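Local atomic coordinates of 361aa long hypothetical D-aminopeptidase (Pyrococcus horikoshii, PDB entry 2DRH), a protein that is of unknown biological role but belongs to peptidase family S58 and probably acts as an aminopeptidase. Residues A[11-16]-A[312-317]; A[29-34]-A[168-173]; A[48-53]-A[98-103]; A[63-68]-A[287-292]; A[266-271]-A[318-323]. One frame throughout, in Å; residues are numbered along the deposited sequence.

How the contacts relate
From the N terminus, the loop 11-16 opens contact 1, which closes almost 300 residues later on helix 309-328 and encloses contacts 2, 3 and 4. Contact 2 joins strand 28-36 to the loop at 168-173. Within its span lies contact 3, pairing strands 48-56 and 96-100; the two touch, through the pairing of strands 28-36 and 48-56 and through A172 of the loop, which meets T53. Contact 4 begins at 63-68, between the segments of contact 3, and closes at 287-292 in the other sheet, crossing contacts 2, 3 and 5. Contact 5 packs the end of helix 252-268 on helix 309-328, directly after the stretch used by contact 1, which it crosses. Both of these reach the second subunit.

Contact 1 of 5, residues A[11-16]-A[312-317]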
# COMPACT_ATOMS: atom_id res chain seq x y z
N GLY A 11 9.10 28.60 -7.68
CA GLY A 11 9.14 28.43 -6.24
C GLY A 11 9.58 29.69 -5.51
O GLY A 11 9.74 30.75 -6.13
N VAL A 12 9.79 29.57 -4.21
CA VAL A 12 10.20 30.70 -3.39
C VAL A 12 11.49 30.43 -2.63
O VAL A 12 12.04 31.33 -1.98
CB VAL A 12 9.10 31.06 -2.36
CG1 VAL A 12 7.80 31.37 -3.08
CG2 VAL A 12 8.91 29.91 -1.39
N PHE A 13 11.97 29.20 -2.68
CA PHE A 13 13.21 28.86 -1.99
C PHE A 13 14.38 29.11 -2.91
O PHE A 13 14.25 29.01 -4.13
CB PHE A 13 13.20 27.40 -1.54
CG PHE A 13 12.25 27.12 -0.41
CD1 PHE A 13 12.41 27.73 0.82
CD2 PHE A 13 11.18 26.24 -0.58
CE1 PHE A 13 11.53 27.47 1.88
CE2 PHE A 13 10.30 25.97 0.46
CZ PHE A 13 10.47 26.59 1.69
N LYS A 14 15.53 29.44 -2.34
CA LYS A 14 16.71 29.69 -3.14
C LYS A 14 17.38 28.37 -3.48
O LYS A 14 17.38 27.43 -2.69
CB LYS A 14 17.69 30.60 -2.39
CG LYS A 14 18.19 30.04 -1.07
CD LYS A 14 19.22 30.98 -0.43
CE LYS A 14 19.80 30.39 0.85
NZ LYS A 14 18.78 30.22 1.93
N PRO A 15 17.97 28.28 -4.68
CA PRO A 15 18.65 27.05 -5.09
C PRO A 15 20.01 26.91 -4.42
O PRO A 15 20.49 27.85 -3.77
CB PRO A 15 18.76 27.22 -6.60
CG PRO A 15 18.95 28.70 -6.74
CD PRO A 15 17.92 29.25 -5.78
N GLY A 16 20.62 25.74 -4.57
CA GLY A 16 21.93 25.51 -4.00
C GLY A 16 22.99 26.13 -4.90
O GLY A 16 22.66 26.64 -5.97
N PHE A 312 8.71 19.52 1.98
CA PHE A 312 7.72 19.04 1.00
C PHE A 312 7.63 20.05 -0.14
O PHE A 312 7.58 19.68 -1.31
CB PHE A 312 6.34 18.90 1.64
CG PHE A 312 6.20 17.75 2.61
CD1 PHE A 312 7.22 16.82 2.76
CD2 PHE A 312 5.03 17.59 3.35
CE1 PHE A 312 7.07 15.74 3.63
CE2 PHE A 312 4.88 16.53 4.22
CZ PHE A 312 5.90 15.60 4.36
N LYS A 313 7.60 21.34 0.20
CA LYS A 313 7.52 22.38 -0.81
C LYS A 313 8.79 22.44 -1.66
O LYS A 313 8.72 22.50 -2.89
CB LYS A 313 7.26 23.75 -0.16
CG LYS A 313 7.50 24.93 -1.10
CD LYS A 313 7.12 26.25 -0.46
CE LYS A 313 5.62 26.34 -0.28
NZ LYS A 313 4.94 26.17 -1.58
N ALA A 314 9.94 22.41 -0.99
CA ALA A 314 11.23 22.45 -1.67
C ALA A 314 11.36 21.28 -2.65
O ALA A 314 11.95 21.42 -3.71
CB ALA A 314 12.37 22.40 -0.63
N THR A 315 10.81 20.13 -2.27
CA THR A 315 10.85 18.95 -3.13
C THR A 315 10.07 19.23 -4.41
O THR A 315 10.59 19.06 -5.51
CB THR A 315 10.23 17.73 -2.42
OG1 THR A 315 10.99 17.42 -1.25
CG2 THR A 315 10.21 16.51 -3.35
N ALA A 316 8.83 19.67 -4.26
CA ALA A 316 7.99 19.98 -5.40
C ALA A 316 8.68 21.01 -6.28
O ALA A 316 8.66 20.92 -7.51
CB ALA A 316 6.63 20.52 -4.94
N GLU A 317 9.31 22.00 -5.65
CA GLU A 317 10.01 23.04 -6.40
C GLU A 317 11.19 22.48 -7.20
O GLU A 317 11.30 22.73 -8.40
CB GLU A 317 10.53 24.13 -5.47
CG GLU A 317 9.57 25.27 -5.27
CD GLU A 317 10.11 26.29 -4.27
OE1 GLU A 317 11.29 26.68 -4.37
OE2 GLU A 317 9.34 26.70 -3.38
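F13 swings its ring toward K313, A314 and E317 of the helix with CG anti to its carbonyl carbon (chi1 -71°), while E317 reaches back on a chain that is straight beyond CG but leaves the backbone at an unusual chi1 of -91°. V12 N bonds to E317 OE2 at 3.0 Å, approaching from above the carboxylate plane, whereas F13 N bonds to E317 OE1 at 3.1 Å on its syn lone pair. As side chains F13 and E317 cross at about a right angle, yet ring and carboxylate planes are only 24° apart, F13 CD2 lying 3.4 Å from E317 OE2. Glycine suits position 11, where a CB would press on the preceding carbonyl oxygen. F13 CE2 rests on the aliphatic part of K313, 3.3 Å from CD, and F13 CD2 lies 4.0 Å from CB of A314, small enough to let the ring settle near the helix. K313 also makes a cation-pi contact with Y272 of the second subunit. Shortening E317 to an alanine is likely to leave both loop amides without this acceptor and R190 with one acidic partner fewer. Holding two successive amides and salt-bridged through OE1 to R190, the buried carboxylate probably stays ionised.

Contact 2 of 5, residues A[29-34]-A[168-173]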
# COMPACT_ATOMS: atom_id res chain seq x y z
N VAL A 29 26.92 12.14 -9.64
CA VAL A 29 26.22 11.69 -10.85
C VAL A 29 27.19 11.44 -12.00
O VAL A 29 28.05 12.28 -12.30
CB VAL A 29 25.17 12.73 -11.33
CG1 VAL A 29 24.48 12.23 -12.58
CG2 VAL A 29 24.15 12.99 -10.24
N GLY A 30 27.03 10.29 -12.65
CA GLY A 30 27.88 9.95 -13.78
C GLY A 30 27.05 9.49 -14.96
O GLY A 30 26.00 8.88 -14.78
N HIS A 31 27.52 9.78 -16.18
CA HIS A 31 26.81 9.41 -17.40
C HIS A 31 27.65 8.61 -18.40
O HIS A 31 28.87 8.68 -18.42
CB HIS A 31 26.35 10.65 -18.18
CG HIS A 31 25.40 11.54 -17.44
ND1 HIS A 31 24.21 11.09 -16.92
CD2 HIS A 31 25.42 12.87 -17.23
CE1 HIS A 31 23.53 12.11 -16.44
NE2 HIS A 31 24.25 13.21 -16.61
N VAL A 32 26.94 7.88 -19.26
CA VAL A 32 27.53 7.13 -20.36
C VAL A 32 26.49 7.33 -21.46
O VAL A 32 25.33 6.93 -21.32
CB VAL A 32 27.70 5.63 -20.03
CG1 VAL A 32 27.99 4.84 -21.31
CG2 VAL A 32 28.86 5.46 -19.06
N THR A 33 26.91 8.00 -22.53
CA THR A 33 26.03 8.33 -23.65
C THR A 33 26.33 7.48 -24.87
O THR A 33 27.48 7.36 -25.27
CB THR A 33 26.16 9.82 -24.01
OG1 THR A 33 25.93 10.61 -22.83
CG2 THR A 33 25.14 10.22 -25.08
N LEU A 34 25.28 6.91 -25.47
CA LEU A 34 25.43 6.06 -26.64
C LEU A 34 24.66 6.57 -27.85
O LEU A 34 23.43 6.45 -27.91
CB LEU A 34 24.98 4.64 -26.30
CG LEU A 34 25.70 4.06 -25.09
CD1 LEU A 34 25.07 2.74 -24.69
CD2 LEU A 34 27.18 3.91 -25.43
N GLY A 168 20.49 17.22 -19.94
CA GLY A 168 19.96 17.19 -21.29
C GLY A 168 19.98 15.79 -21.87
O GLY A 168 19.73 14.82 -21.16
N ALA A 169 20.29 15.67 -23.16
CA ALA A 169 20.31 14.36 -23.81
C ALA A 169 21.64 13.63 -23.58
O ALA A 169 22.45 13.49 -24.49
CB ALA A 169 20.04 14.52 -25.30
N VAL A 170 21.84 13.16 -22.36
CA VAL A 170 23.06 12.46 -22.00
C VAL A 170 22.71 11.30 -21.09
O VAL A 170 21.65 11.30 -20.46
CB VAL A 170 24.05 13.43 -21.28
CG1 VAL A 170 24.49 14.54 -22.24
CG2 VAL A 170 23.37 14.05 -20.06
N GLY A 171 23.59 10.30 -21.01
CA GLY A 171 23.32 9.16 -20.16
C GLY A 171 21.97 8.52 -20.47
O GLY A 171 21.64 8.28 -21.63
N ALA A 172 21.18 8.26 -19.43
CA ALA A 172 19.87 7.66 -19.62
C ALA A 172 18.92 8.61 -20.37
O ALA A 172 17.94 8.17 -20.97
CB ALA A 172 19.27 7.28 -18.27
N GLY A 173 19.22 9.90 -20.35
CA GLY A 173 18.36 10.85 -21.04
C GLY A 173 18.60 10.95 -22.54
O GLY A 173 17.77 11.49 -23.28
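T33 and G171 make the one hydrogen bond between residues 29-34 and 168-173: G171 N points almost straight at T33 OG1, 3.0 Å away with an N-H...O angle of 170°. A chi1 of -54° sets the threonine hydroxyl beside its own backbone N, facing the loop, and threonine suits the place because a hydroxyl carried on CB can accept an amide close to the strand. Beside it runs a CA-H...O contact, G171 CA to V32 O at 3.2 Å. The close approach of the two backbones suits glycine, because a CB on G171 would run into H31 ND1, and the positive phi is also easiest for glycine.

The apolar part is a CH-pi contact. V170 CG2 sits over one face of the H31 imidazole, 3.8 Å from the ring centroid and displaced toward the rim on the side of NE2 and CD2. The ring is held from its edge atoms as well, NE2 bonding to E166 O and ND1 to T53 OG1, so its rotation is fixed while its face receives the valine. A leucine in place of H31 would probably leave E166 O and T53 OG1 without their imidazole partner and take away the flat surface under the V170 methyl.

Strand 28-36 is an outermost strand of its four-stranded sheet within this chain, next to strand 48-56. V32 points away from the loop and packs on helix 151-160, while A172, the next residue of the loop, touches L206 of strand 198-207.

Contact 3 of 5, residues A[48-53]-A[98-103]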
# COMPACT_ATOMS: atom_id res chain seq x y z
N VAL A 48 21.17 4.08 -32.61
CA VAL A 48 21.23 3.97 -31.16
C VAL A 48 21.30 5.34 -30.49
O VAL A 48 22.19 6.15 -30.77
CB VAL A 48 22.45 3.14 -30.70
CG1 VAL A 48 23.71 3.71 -31.28
CG2 VAL A 48 22.54 3.12 -29.18
N ARG A 49 20.34 5.59 -29.60
CA ARG A 49 20.25 6.84 -28.86
C ARG A 49 19.79 6.48 -27.45
O ARG A 49 18.63 6.69 -27.09
CB ARG A 49 19.22 7.76 -29.53
CG ARG A 49 19.47 8.05 -31.02
CD ARG A 49 20.55 9.11 -31.24
NE ARG A 49 20.62 9.55 -32.64
CZ ARG A 49 21.18 8.85 -33.63
NH1 ARG A 49 21.74 7.67 -33.38
NH2 ARG A 49 21.18 9.33 -34.87
N THR A 50 20.69 5.92 -26.66
CA THR A 50 20.36 5.52 -25.31
C THR A 50 21.55 5.75 -24.38
O THR A 50 22.50 6.45 -24.74
CB THR A 50 19.91 4.03 -25.28
OG1 THR A 50 19.37 3.71 -24.00
CG2 THR A 50 21.08 3.11 -25.57
N GLY A 51 21.52 5.17 -23.19
CA GLY A 51 22.63 5.37 -22.27
C GLY A 51 22.33 4.92 -20.86
O GLY A 51 21.32 4.27 -20.60
N VAL A 52 23.22 5.30 -19.94
CA VAL A 52 23.09 4.94 -18.53
C VAL A 52 23.50 6.11 -17.64
O VAL A 52 24.45 6.83 -17.94
CB VAL A 52 24.00 3.73 -18.20
CG1 VAL A 52 23.95 3.42 -16.70
CG2 VAL A 52 23.57 2.52 -19.00
N THR A 53 22.77 6.29 -16.55
CA THR A 53 23.07 7.35 -15.60
C THR A 53 23.12 6.73 -14.21
O THR A 53 22.21 5.99 -13.81
CB THR A 53 21.99 8.46 -15.62
OG1 THR A 53 21.99 9.11 -16.89
CG2 THR A 53 22.26 9.48 -14.52
N LEU A 98 19.85 4.31 -13.88
CA LEU A 98 18.76 4.64 -14.77
C LEU A 98 19.20 4.25 -16.17
O LEU A 98 20.37 4.41 -16.53
CB LEU A 98 18.45 6.14 -14.72
CG LEU A 98 18.31 6.74 -13.31
CD1 LEU A 98 17.88 8.20 -13.42
CD2 LEU A 98 17.29 5.96 -12.51
N THR A 99 18.27 3.71 -16.95
CA THR A 99 18.55 3.32 -18.33
C THR A 99 17.23 3.11 -19.08
O THR A 99 16.18 3.52 -18.60
CB THR A 99 19.41 2.04 -18.39
OG1 THR A 99 19.83 1.84 -19.74
CG2 THR A 99 18.62 0.82 -17.90
N ASN A 100 17.28 2.49 -20.25
CA ASN A 100 16.03 2.29 -20.99
C ASN A 100 15.30 1.05 -20.50
O ASN A 100 15.90 0.14 -19.92
CB ASN A 100 16.29 2.22 -22.51
CG ASN A 100 17.01 0.96 -22.93
OD1 ASN A 100 16.45 -0.14 -22.89
ND2 ASN A 100 18.27 1.10 -23.33
N THR A 101 14.00 1.01 -20.75
CA THR A 101 13.16 -0.10 -20.31
C THR A 101 13.71 -1.50 -20.55
O THR A 101 13.75 -2.31 -19.62
CB THR A 101 11.77 -0.03 -20.95
OG1 THR A 101 11.26 1.30 -20.84
CG2 THR A 101 10.80 -1.00 -20.25
N LEU A 102 14.13 -1.79 -21.77
CA LEU A 102 14.63 -3.12 -22.10
C LEU A 102 16.06 -3.42 -21.68
O LEU A 102 16.52 -4.55 -21.85
CB LEU A 102 14.46 -3.38 -23.59
CG LEU A 102 13.12 -3.99 -24.05
CD1 LEU A 102 11.96 -3.38 -23.30
CD2 LEU A 102 12.96 -3.77 -25.55
N SER A 103 16.77 -2.44 -21.13
CA SER A 103 18.15 -2.66 -20.67
C SER A 103 18.24 -2.89 -19.16
O SER A 103 19.35 -3.01 -18.62
CB SER A 103 19.04 -1.47 -21.04
OG SER A 103 19.24 -1.35 -22.43
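T53 and L98 form an antiparallel hydrogen-bonded pair, the regular part of this contact: T53 N reaches L98 O at 3.0 Å, and L98 N reaches T53 O at 2.9 Å. V52 adds a CA-H...O contact, with V52 CA 3.4 Å from L98 O. Past V52 and T99 the strands separate, the CA atoms of T50 and N100 standing 6.9 Å apart, and side chains take over the bonding. T99 OG1 donates to G51 O at 3.0 Å, and N100 ND2 donates to T50 OG1 at 2.9 Å with the hydroxyl close to the amide plane. Threonine and asparagine suit these places because each carries a polar atom that can bridge the wider gap where no backbone bond forms.

T50 and T99 share a first torsion, with OG1 trans to the backbone N (chi1 -170° and -171°), and this turns each hydroxyl to the facing strand. G51 adopts an extended conformation in which a CB would press on the preceding carbonyl oxygen, so glycine fits. T50 OG1 also bonds to D138 OD2, the second-shell group that steadies the hydroxyl gripped by N100. At the other end T53 OG1 receives A172 N, while V149 packs against V52 and T99.

Strand 48-56 lies between 28-36 and 96-100, and the latter continues the sheet by pairing with the parallel strand 132-136. After N100 the chain turns, and T101 and L102, just before helix 104-118, pack on S128 of the third subunit.

Contact 4 of 5, residues A[63-68]-A[287-292]; sequences YKEKVL and ANRIKH
H292 spreads its imidazole obliquely across the Y63 ring, Y63 CE2 lying 3.7 Å above the imidazole plane over its centre, with the two planes inclined at 34°. A chi1 of -173° directs the histidine CG away from its backbone N and carries the ring back over the tyrosine. K66 then fastens the pair: its NZ donates to H292 ND1 at 2.9 Å, near the imidazole edge, and to Y63 O at 2.7 Å. The same ammonium group has a salt bridge to E93. A lysine suits this place because its flexible chain, bent twice, can serve three acceptors at once. H292 NE2 bonds to T126 and Y63 OH to S128 O, so both rings are tied at their far ends.

The backbones form an antiparallel ladder between strand 65-73 and strand 288-291, part of a mixed sheet in which strand 65-73 also pairs with 91-92 and 278-285. K66 and I290 are a hydrogen-bonded pair, with K66 N to I290 O at 2.7 Å and I290 N to K66 O at 2.6 Å. Toward the histidine the ladder continues with H292 N to K64 O at 2.9 Å. At the other end the strands diverge, and a water replaces the next rung, accepting from L68 N and N288 N and donating to N288 O.

On the face of E65 and R289 a weak salt bridge joins E65 OE1 to R289 NH1 at 3.2 Å, the carboxylate and guanidinium planes almost perpendicular. Beside I290, L68 CD2 touches I290 CD1 at 3.6 Å, the branched chains crossing at about a right angle, and T91 packs against both.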
# COMPACT_ATOMS: atom_id res chain seq x y z
N TYR A 63 26.68 -0.31 0.01
CA TYR A 63 26.15 -1.55 0.56
C TYR A 63 26.45 -1.73 2.06
O TYR A 63 25.58 -2.12 2.85
CB TYR A 63 26.73 -2.75 -0.20
CG TYR A 63 26.20 -4.08 0.27
CD1 TYR A 63 24.91 -4.50 -0.04
CD2 TYR A 63 27.01 -4.94 1.01
CE1 TYR A 63 24.43 -5.74 0.37
CE2 TYR A 63 26.55 -6.19 1.43
CZ TYR A 63 25.25 -6.58 1.10
OH TYR A 63 24.81 -7.83 1.48
N LYS A 64 27.70 -1.45 2.45
CA LYS A 64 28.10 -1.58 3.85
C LYS A 64 27.60 -0.39 4.65
O LYS A 64 27.35 -0.51 5.85
CB LYS A 64 29.63 -1.71 3.95
CG LYS A 64 30.16 -2.97 3.29
CD LYS A 64 29.61 -4.22 3.98
CE LYS A 64 29.93 -5.48 3.19
NZ LYS A 64 31.39 -5.61 2.89
N GLU A 65 27.45 0.75 3.99
CA GLU A 65 26.93 1.94 4.65
C GLU A 65 25.73 2.42 3.86
O GLU A 65 25.86 3.21 2.92
CB GLU A 65 28.01 3.03 4.76
CG GLU A 65 29.10 2.65 5.73
CD GLU A 65 29.96 3.82 6.15
OE1 GLU A 65 30.62 4.41 5.26
OE2 GLU A 65 29.98 4.14 7.36
N LYS A 66 24.57 1.92 4.26
CA LYS A 66 23.30 2.23 3.60
C LYS A 66 22.71 3.58 4.01
O LYS A 66 23.08 4.15 5.04
CB LYS A 66 22.30 1.12 3.94
CG LYS A 66 22.74 -0.28 3.53
CD LYS A 66 22.17 -1.31 4.50
CE LYS A 66 21.98 -2.68 3.88
NZ LYS A 66 23.20 -3.23 3.21
N VAL A 67 21.80 4.10 3.19
CA VAL A 67 21.14 5.36 3.51
C VAL A 67 19.66 5.05 3.64
O VAL A 67 19.15 4.15 2.96
CB VAL A 67 21.35 6.44 2.42
CG1 VAL A 67 22.83 6.78 2.28
CG2 VAL A 67 20.78 5.97 1.09
N LEU A 68 18.97 5.76 4.52
CA LEU A 68 17.53 5.55 4.69
C LEU A 68 16.86 6.10 3.44
O LEU A 68 17.29 7.11 2.89
CB LEU A 68 17.03 6.27 5.94
CG LEU A 68 17.62 5.72 7.25
CD1 LEU A 68 17.05 6.49 8.44
CD2 LEU A 68 17.28 4.24 7.38
N ALA A 287 21.71 11.91 5.82
CA ALA A 287 21.88 12.19 7.24
C ALA A 287 22.11 10.98 8.15
O ALA A 287 22.84 11.08 9.14
CB ALA A 287 20.68 12.99 7.75
N ASN A 288 21.50 9.84 7.83
CA ASN A 288 21.67 8.64 8.64
C ASN A 288 22.21 7.45 7.87
O ASN A 288 21.51 6.86 7.04
CB ASN A 288 20.34 8.23 9.28
CG ASN A 288 19.91 9.15 10.41
OD1 ASN A 288 20.47 9.10 11.51
ND2 ASN A 288 18.93 9.99 10.15
N ARG A 289 23.47 7.09 8.13
CA ARG A 289 24.06 5.95 7.45
C ARG A 289 23.81 4.70 8.28
O ARG A 289 24.00 4.70 9.50
CB ARG A 289 25.56 6.15 7.24
CG ARG A 289 25.90 7.16 6.15
CD ARG A 289 27.38 7.12 5.78
NE ARG A 289 27.75 8.17 4.84
CZ ARG A 289 28.95 8.30 4.29
NH1 ARG A 289 29.92 7.45 4.59
NH2 ARG A 289 29.20 9.30 3.45
N ILE A 290 23.36 3.64 7.61
CA ILE A 290 23.06 2.38 8.27
C ILE A 290 24.14 1.35 7.95
O ILE A 290 24.33 0.99 6.80
CB ILE A 290 21.69 1.83 7.79
CG1 ILE A 290 20.67 2.97 7.68
CG2 ILE A 290 21.19 0.76 8.74
CD1 ILE A 290 20.44 3.74 8.97
N LYS A 291 24.84 0.88 8.98
CA LYS A 291 25.90 -0.11 8.78
C LYS A 291 25.31 -1.50 8.60
O LYS A 291 24.57 -1.99 9.44
CB LYS A 291 26.87 -0.11 9.97
CG LYS A 291 27.61 1.20 10.18
CD LYS A 291 28.72 1.04 11.22
CE LYS A 291 29.47 2.34 11.44
NZ LYS A 291 30.61 2.17 12.38
N HIS A 292 25.66 -2.13 7.48
CA HIS A 292 25.19 -3.47 7.13
C HIS A 292 25.23 -4.47 8.28
O HIS A 292 24.29 -5.24 8.48
CB HIS A 292 26.03 -4.01 5.97
CG HIS A 292 25.53 -5.31 5.41
ND1 HIS A 292 24.39 -5.40 4.65
CD2 HIS A 292 26.02 -6.57 5.51
CE1 HIS A 292 24.20 -6.67 4.30
NE2 HIS A 292 25.17 -7.39 4.82
O HOH W 1 19.76 8.27 5.92

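Contact 5 of 5, residues A[266-271]-A[318-323]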
# COMPACT_ATOMS: atom_id res chain seq x y z
N LEU A 266 5.77 17.57 -10.70
CA LEU A 266 5.47 16.96 -11.98
C LEU A 266 4.17 17.53 -12.55
O LEU A 266 4.13 17.99 -13.68
CB LEU A 266 5.35 15.44 -11.82
CG LEU A 266 4.84 14.57 -12.98
CD1 LEU A 266 5.71 14.78 -14.20
CD2 LEU A 266 4.85 13.09 -12.57
N ALA A 267 3.11 17.49 -11.75
CA ALA A 267 1.80 17.98 -12.16
C ALA A 267 1.81 19.44 -12.62
O ALA A 267 1.10 19.80 -13.57
CB ALA A 267 0.82 17.83 -11.01
N ARG A 268 2.62 20.25 -11.95
CA ARG A 268 2.73 21.67 -12.26
C ARG A 268 3.37 21.99 -13.61
O ARG A 268 3.20 23.09 -14.12
CB ARG A 268 3.45 22.40 -11.11
CG ARG A 268 2.58 22.53 -9.86
CD ARG A 268 3.32 23.17 -8.68
NE ARG A 268 3.65 24.58 -8.90
CZ ARG A 268 2.83 25.60 -8.68
NH1 ARG A 268 1.60 25.39 -8.23
NH2 ARG A 268 3.24 26.84 -8.92
N THR A 269 4.12 21.05 -14.19
CA THR A 269 4.72 21.28 -15.49
C THR A 269 3.82 20.70 -16.59
O THR A 269 4.14 20.78 -17.77
CB THR A 269 6.12 20.62 -15.63
OG1 THR A 269 5.98 19.19 -15.56
CG2 THR A 269 7.06 21.09 -14.53
N GLY A 270 2.68 20.13 -16.20
CA GLY A 270 1.78 19.54 -17.18
C GLY A 270 1.80 18.01 -17.18
O GLY A 270 1.37 17.37 -18.15
N GLY A 271 2.31 17.42 -16.10
CA GLY A 271 2.37 15.97 -15.99
C GLY A 271 1.07 15.42 -15.41
O GLY A 271 0.75 15.68 -14.25
N ALA A 318 12.06 21.74 -6.53
CA ALA A 318 13.22 21.16 -7.18
C ALA A 318 12.80 20.30 -8.37
O ALA A 318 13.43 20.34 -9.42
CB ALA A 318 14.00 20.32 -6.18
N VAL A 319 11.74 19.51 -8.20
CA VAL A 319 11.26 18.66 -9.28
C VAL A 319 10.74 19.48 -10.45
O VAL A 319 11.10 19.23 -11.59
CB VAL A 319 10.14 17.69 -8.80
CG1 VAL A 319 9.46 17.01 -10.02
CG2 VAL A 319 10.74 16.63 -7.89
N GLU A 320 9.90 20.48 -10.17
CA GLU A 320 9.35 21.30 -11.25
C GLU A 320 10.44 21.94 -12.08
O GLU A 320 10.40 21.88 -13.32
CB GLU A 320 8.41 22.38 -10.70
CG GLU A 320 7.70 23.19 -11.79
CD GLU A 320 6.74 24.25 -11.24
OE1 GLU A 320 6.24 24.08 -10.10
OE2 GLU A 320 6.47 25.23 -11.97
N GLU A 321 11.42 22.57 -11.43
CA GLU A 321 12.48 23.20 -12.19
C GLU A 321 13.34 22.15 -12.88
O GLU A 321 13.74 22.32 -14.03
CB GLU A 321 13.37 24.09 -11.30
CG GLU A 321 14.15 25.13 -12.11
CD GLU A 321 15.35 25.71 -11.37
OE1 GLU A 321 15.21 26.14 -10.21
OE2 GLU A 321 16.44 25.74 -11.98
N ALA A 322 13.62 21.05 -12.18
CA ALA A 322 14.44 19.98 -12.75
C ALA A 322 13.85 19.48 -14.07
O ALA A 322 14.59 19.16 -15.00
CB ALA A 322 14.59 18.83 -11.77
N ILE A 323 12.52 19.40 -14.14
CA ILE A 323 11.86 18.94 -15.35
C ILE A 323 12.09 19.95 -16.46
O ILE A 323 12.49 19.59 -17.57
CB ILE A 323 10.34 18.76 -15.14
CG1 ILE A 323 10.09 17.58 -14.18
CG2 ILE A 323 9.64 18.52 -16.48
CD1 ILE A 323 8.64 17.40 -13.77
O HOH W 2 5.43 27.08 -10.45
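R268 and E320 meet at an angle, their guanidinium and carboxylate planes turned 48° apart. E320 OE1 lies at the guanidinium edge, close to its plane, and accepts from R268 NE at 2.9 Å in a salt bridge that enters on the syn side, tilted out of the carboxylate plane. The arginine chain is bent at chi3 (67°), which turns NE toward E320 OE1, and the E320 chain runs fully extended to meet it. A water completes the ring of bonds, accepting from R268 NH2 at 2.7 Å and donating to E320 OE2 at 2.6 Å. The long side chains of arginine and glutamate suit the span between the helices.

T269 slides past E320 in the opposite direction, with T269 CG2 3.5 Å from E320 CG. Its hydroxyl, lodged between its own backbone N and carbonyl carbon (chi1 65°), turns back to donate to L266 O at 2.9 Å. That carbonyl also receives T269 N and G271 N, and so takes three donors. G270 ends the helix in a Schellman motif, for which glycine's tolerance of positive phi is well suited.

Apolar contact lies alongside. I323 CD1 reaches L266 CA at 3.7 Å and nears the T269 hydroxyl, while V319 CG1 lies 3.8 Å from L266 N. L266 leaves the backbone away from the helix and packs on strand 240-246, yet its CD1 meets I323 CD1 at 4.0 Å.

The second subunit packs its Y272 on R268. Helix 252-268 is thus joined to helix 309-328 by a buried carboxylate whose charge the arginine probably balances, while the water bonds its second oxygen.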